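Local atomic coordinates of probable arabinosyltransferase B (Mycobacterium tuberculosis H37Rv, PDB entry 7BVF), a protein that polymerises arabinose into the arabinan of cell-wall arabinogalactan as a membrane-embedded arabinosyltransferase. Residues N791-V803 against D920-L932. Numbering follows the deposited sequence.
Sequences NGVPEHTVAEAIV and DLYGEQPKAWRNL
Glu800 reaches the hydroxyl end of Tyr922 because its CG stands beside the backbone N (chi1 -56°) and the chain then runs out extended, carrying CG past CE2 and CZ of the ring. CB lies over one face in a CH-pi contact, 4.3 Å from the centroid of the Tyr922 ring, and CG comes to 3.5 Å from Tyr922 CE2. The carboxylate is turned only 24° from the ring plane, with OE2 3.0 Å from Tyr922 OH. A backbone hydrogen bond also joins the segments: Glu800 N-H donates to Ala928 O at 2.6 Å, almost straight (177°) and in the carbonyl plane. The same Ala928 O receives a CA-H...O contact from Ala799 CA. Trp929 crosses Thr797 at about a right angle; the methyl CG2 of Thr797 lies 3.8 Å from Trp929 NE1, and Thr797 O sits at the edge of the indole. Val793 CG1 adds an apolar touch at Trp929 CZ2. Ile802 CD1 meets Lys927 CG, the two side chains crossing at about a right angle. Within the EmbC C-terminal domain, the short, weakly bonded antiparallel pair 797-798 and 801-802, with the turn between, packs on the loop leading into strand 932-935; Trp929 also touches strand 874-881, and Ala799 strand 1046-1053.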
loop_
_atom_site.group_PDB
_atom_site.type_symbol
_atom_site.label_atom_id
_atom_site.label_comp_id
_atom_site.label_asym_id
_atom_site.label_seq_id
_atom_site.Cartn_x
_atom_site.Cartn_y
_atom_site.Cartn_z
ATOM N N ASN A 791 -18.898 -34.813 -17.506
ATOM C CA ASN A 791 -19.020 -33.357 -17.592
ATOM C C ASN A 791 -18.927 -32.704 -16.217
ATOM O O ASN A 791 -19.790 -31.927 -15.821
ATOM C CB ASN A 791 -20.332 -32.988 -18.275
ATOM C CG ASN A 791 -20.379 -33.417 -19.721
ATOM O OD1 ASN A 791 -20.735 -34.550 -20.031
ATOM N ND2 ASN A 791 -20.037 -32.506 -20.617
ATOM N N GLY A 792 -17.868 -33.007 -15.477
ATOM C CA GLY A 792 -17.756 -32.514 -14.120
ATOM C C GLY A 792 -16.761 -31.389 -13.946
ATOM O O GLY A 792 -16.008 -31.373 -12.970
ATOM N N VAL A 793 -16.733 -30.449 -14.883
ATOM C CA VAL A 793 -15.807 -29.320 -14.821
ATOM C C VAL A 793 -16.608 -28.039 -15.033
ATOM O O VAL A 793 -17.590 -28.048 -15.786
ATOM C CB VAL A 793 -14.682 -29.463 -15.861
ATOM C CG1 VAL A 793 -13.579 -28.462 -15.610
ATOM C CG2 VAL A 793 -14.111 -30.864 -15.849
ATOM N N PRO A 794 -16.242 -26.925 -14.395
ATOM C CA PRO A 794 -16.937 -25.660 -14.664
ATOM C C PRO A 794 -16.697 -25.139 -16.073
ATOM O O PRO A 794 -16.063 -25.808 -16.893
ATOM C CB PRO A 794 -16.355 -24.715 -13.609
ATOM C CG PRO A 794 -15.941 -25.600 -12.516
ATOM C CD PRO A 794 -15.445 -26.850 -13.163
ATOM N N GLU A 795 -17.211 -23.947 -16.370
ATOM C CA GLU A 795 -17.270 -23.489 -17.754
ATOM C C GLU A 795 -15.929 -22.953 -18.244
ATOM O O GLU A 795 -15.348 -23.485 -19.195
ATOM C CB GLU A 795 -18.357 -22.425 -17.902
ATOM C CG GLU A 795 -19.764 -22.977 -17.814
ATOM C CD GLU A 795 -20.092 -23.914 -18.955
ATOM O OE1 GLU A 795 -19.562 -23.706 -20.064
ATOM O OE2 GLU A 795 -20.880 -24.859 -18.746
ATOM N N HIS A 796 -15.431 -21.890 -17.622
ATOM C CA HIS A 796 -14.221 -21.225 -18.103
ATOM C C HIS A 796 -13.006 -21.700 -17.309
ATOM O O HIS A 796 -12.357 -20.946 -16.585
ATOM C CB HIS A 796 -14.384 -19.712 -18.025
ATOM C CG HIS A 796 -15.327 -19.155 -19.044
ATOM N ND1 HIS A 796 -15.072 -19.201 -20.398
ATOM C CD2 HIS A 796 -16.523 -18.535 -18.908
ATOM C CE1 HIS A 796 -16.072 -18.637 -21.051
ATOM N NE2 HIS A 796 -16.965 -18.225 -20.170
ATOM N N THR A 797 -12.704 -22.986 -17.463
ATOM C CA THR A 797 -11.516 -23.591 -16.877
ATOM C C THR A 797 -10.445 -23.663 -17.956
ATOM O O THR A 797 -10.659 -24.280 -19.006
ATOM C CB THR A 797 -11.822 -24.979 -16.317
ATOM O OG1 THR A 797 -13.079 -24.953 -15.640
ATOM C CG2 THR A 797 -10.761 -25.398 -15.328
ATOM N N VAL A 798 -9.304 -23.022 -17.709
ATOM C CA VAL A 798 -8.250 -22.885 -18.701
ATOM C C VAL A 798 -6.938 -23.383 -18.109
ATOM O O VAL A 798 -6.825 -23.632 -16.910
ATOM C CB VAL A 798 -8.105 -21.435 -19.201
ATOM C CG1 VAL A 798 -9.418 -20.934 -19.757
ATOM C CG2 VAL A 798 -7.633 -20.536 -18.087
ATOM N N ALA A 799 -5.937 -23.517 -18.974
ATOM C CA ALA A 799 -4.647 -24.078 -18.595
ATOM C C ALA A 799 -3.780 -22.998 -17.961
ATOM O O ALA A 799 -3.400 -22.029 -18.623
ATOM C CB ALA A 799 -3.954 -24.684 -19.812
ATOM N N GLU A 800 -3.476 -23.166 -16.673
ATOM C CA GLU A 800 -2.501 -22.336 -15.965
ATOM C C GLU A 800 -2.925 -20.871 -15.901
ATOM O O GLU A 800 -2.093 -19.967 -15.972
ATOM C CB GLU A 800 -1.117 -22.463 -16.594
ATOM C CG GLU A 800 -0.601 -23.879 -16.673
ATOM C CD GLU A 800 0.677 -23.984 -17.474
ATOM O OE1 GLU A 800 0.934 -25.064 -18.043
ATOM O OE2 GLU A 800 1.423 -22.986 -17.539
ATOM N N ALA A 801 -4.223 -20.630 -15.746
ATOM C CA ALA A 801 -4.731 -19.268 -15.652
ATOM C C ALA A 801 -6.147 -19.308 -15.101
ATOM O O ALA A 801 -6.766 -20.367 -14.996
ATOM C CB ALA A 801 -4.699 -18.561 -17.007
ATOM N N ILE A 802 -6.650 -18.130 -14.744
ATOM C CA ILE A 802 -8.010 -17.960 -14.247
ATOM C C ILE A 802 -8.641 -16.807 -15.014
ATOM O O ILE A 802 -8.141 -15.678 -14.961
ATOM C CB ILE A 802 -8.047 -17.691 -12.735
ATOM C CG1 ILE A 802 -7.351 -18.816 -11.973
ATOM C CG2 ILE A 802 -9.475 -17.555 -12.257
ATOM C CD1 ILE A 802 -7.407 -18.663 -10.477
ATOM N N VAL A 803 -9.733 -17.089 -15.722
ATOM C CA VAL A 803 -10.368 -16.086 -16.566
ATOM C C VAL A 803 -11.041 -15.034 -15.693
ATOM O O VAL A 803 -11.689 -15.359 -14.690
ATOM C CB VAL A 803 -11.373 -16.748 -17.517
ATOM C CG1 VAL A 803 -11.872 -15.755 -18.541
ATOM C CG2 VAL A 803 -10.739 -17.933 -18.204
ATOM N N ASP A 920 2.668 -30.535 -7.881
ATOM C CA ASP A 920 1.985 -29.510 -8.651
ATOM C C ASP A 920 2.559 -28.137 -8.337
ATOM O O ASP A 920 3.041 -27.880 -7.234
ATOM C CB ASP A 920 0.475 -29.518 -8.403
ATOM C CG ASP A 920 0.104 -29.430 -6.938
ATOM O OD1 ASP A 920 -1.076 -29.681 -6.625
ATOM O OD2 ASP A 920 0.972 -29.123 -6.100
ATOM N N LEU A 921 2.507 -27.256 -9.331
ATOM C CA LEU A 921 3.020 -25.903 -9.190
ATOM C C LEU A 921 1.931 -24.884 -8.913
ATOM O O LEU A 921 2.176 -23.910 -8.195
ATOM C CB LEU A 921 3.772 -25.490 -10.457
ATOM C CG LEU A 921 4.640 -26.560 -11.111
ATOM C CD1 LEU A 921 5.323 -25.991 -12.328
ATOM C CD2 LEU A 921 5.658 -27.107 -10.136
ATOM N N TYR A 922 0.742 -25.085 -9.468
ATOM C CA TYR A 922 -0.372 -24.157 -9.298
ATOM C C TYR A 922 -1.291 -24.627 -8.174
ATOM O O TYR A 922 -2.477 -24.873 -8.358
ATOM C CB TYR A 922 -1.124 -24.003 -10.616
ATOM C CG TYR A 922 -0.220 -23.565 -11.739
ATOM C CD1 TYR A 922 0.099 -22.229 -11.910
ATOM C CD2 TYR A 922 0.340 -24.487 -12.608
ATOM C CE1 TYR A 922 0.934 -21.821 -12.921
ATOM C CE2 TYR A 922 1.179 -24.088 -13.622
ATOM C CZ TYR A 922 1.472 -22.752 -13.774
ATOM O OH TYR A 922 2.306 -22.339 -14.785
ATOM N N GLY A 923 -0.709 -24.746 -6.986
ATOM C CA GLY A 923 -1.443 -25.206 -5.826
ATOM C C GLY A 923 -2.381 -24.166 -5.256
ATOM O O GLY A 923 -3.475 -24.497 -4.793
ATOM N N GLU A 924 -1.962 -22.903 -5.278
ATOM C CA GLU A 924 -2.797 -21.813 -4.794
ATOM C C GLU A 924 -3.794 -21.323 -5.837
ATOM O O GLU A 924 -4.601 -20.440 -5.531
ATOM C CB GLU A 924 -1.920 -20.650 -4.330
ATOM C CG GLU A 924 -0.783 -21.065 -3.415
ATOM C CD GLU A 924 -1.236 -21.301 -1.985
ATOM O OE1 GLU A 924 -1.585 -20.317 -1.302
ATOM O OE2 GLU A 924 -1.239 -22.469 -1.543
ATOM N N GLN A 925 -3.755 -21.870 -7.054
ATOM C CA GLN A 925 -4.722 -21.583 -8.110
ATOM C C GLN A 925 -5.514 -22.857 -8.367
ATOM O O GLN A 925 -5.164 -23.644 -9.257
ATOM C CB GLN A 925 -4.022 -21.110 -9.385
ATOM C CG GLN A 925 -3.462 -19.702 -9.307
ATOM C CD GLN A 925 -2.174 -19.619 -8.513
ATOM O OE1 GLN A 925 -1.342 -20.523 -8.559
ATOM N NE2 GLN A 925 -2.003 -18.528 -7.781
ATOM N N PRO A 926 -6.586 -23.113 -7.615
ATOM C CA PRO A 926 -7.227 -24.431 -7.648
ATOM C C PRO A 926 -8.034 -24.734 -8.901
ATOM O O PRO A 926 -8.640 -25.806 -8.967
ATOM C CB PRO A 926 -8.143 -24.394 -6.413
ATOM C CG PRO A 926 -7.625 -23.289 -5.572
ATOM C CD PRO A 926 -7.124 -22.276 -6.535
ATOM N N LYS A 927 -8.086 -23.853 -9.895
ATOM C CA LYS A 927 -8.805 -24.137 -11.140
ATOM C C LYS A 927 -7.893 -23.794 -12.318
ATOM O O LYS A 927 -8.017 -22.724 -12.916
ATOM C CB LYS A 927 -10.093 -23.343 -11.163
ATOM C CG LYS A 927 -9.922 -21.961 -10.548
ATOM C CD LYS A 927 -11.200 -21.151 -10.558
ATOM C CE LYS A 927 -12.014 -21.384 -9.304
ATOM N NZ LYS A 927 -13.109 -20.383 -9.185
ATOM N N ALA A 928 -6.987 -24.709 -12.672
ATOM C CA ALA A 928 -5.973 -24.321 -13.641
ATOM C C ALA A 928 -5.512 -25.393 -14.622
ATOM O O ALA A 928 -4.634 -25.084 -15.430
ATOM C CB ALA A 928 -4.755 -23.765 -12.888
ATOM N N TRP A 929 -6.046 -26.611 -14.610
ATOM C CA TRP A 929 -5.586 -27.664 -15.523
ATOM C C TRP A 929 -4.061 -27.813 -15.463
ATOM O O TRP A 929 -3.341 -27.512 -16.410
ATOM C CB TRP A 929 -6.038 -27.379 -16.956
ATOM C CG TRP A 929 -7.426 -27.808 -17.293
ATOM C CD1 TRP A 929 -8.381 -27.056 -17.899
ATOM C CD2 TRP A 929 -8.010 -29.097 -17.077
ATOM N NE1 TRP A 929 -9.527 -27.784 -18.063
ATOM C CE2 TRP A 929 -9.325 -29.043 -17.565
ATOM C CE3 TRP A 929 -7.551 -30.288 -16.512
ATOM C CZ2 TRP A 929 -10.184 -30.130 -17.505
ATOM C CZ3 TRP A 929 -8.404 -31.362 -16.455
ATOM C CH2 TRP A 929 -9.703 -31.278 -16.946
ATOM N N ARG A 930 -3.581 -28.274 -14.310
ATOM C CA ARG A 930 -2.223 -27.981 -13.879
ATOM C C ARG A 930 -1.195 -29.077 -14.124
ATOM O O ARG A 930 -0.020 -28.857 -13.815
ATOM C CB ARG A 930 -2.220 -27.632 -12.392
ATOM C CG ARG A 930 -2.380 -28.826 -11.497
ATOM C CD ARG A 930 -2.594 -28.359 -10.099
ATOM N NE ARG A 930 -3.690 -27.407 -10.064
ATOM C CZ ARG A 930 -4.843 -27.637 -9.462
ATOM N NH1 ARG A 930 -5.043 -28.783 -8.836
ATOM N NH2 ARG A 930 -5.789 -26.719 -9.481
ATOM N N ASN A 931 -1.572 -30.239 -14.656
ATOM C CA ASN A 931 -0.586 -31.212 -15.137
ATOM C C ASN A 931 0.345 -31.698 -14.015
ATOM O O ASN A 931 1.530 -31.378 -13.969
ATOM C CB ASN A 931 0.210 -30.597 -16.295
ATOM C CG ASN A 931 0.985 -31.615 -17.080
ATOM O OD1 ASN A 931 1.747 -32.391 -16.521
ATOM N ND2 ASN A 931 0.802 -31.612 -18.390
ATOM N N LEU A 932 -0.239 -32.461 -13.089
ATOM C CA LEU A 932 0.514 -33.080 -12.001
ATOM C C LEU A 932 1.563 -34.043 -12.551
ATOM O O LEU A 932 1.372 -34.658 -13.602
ATOM C CB LEU A 932 -0.431 -33.867 -11.099
ATOM C CG LEU A 932 -1.704 -33.206 -10.580
ATOM C CD1 LEU A 932 -2.528 -34.225 -9.821
ATOM C CD2 LEU A 932 -1.402 -32.025 -9.721
#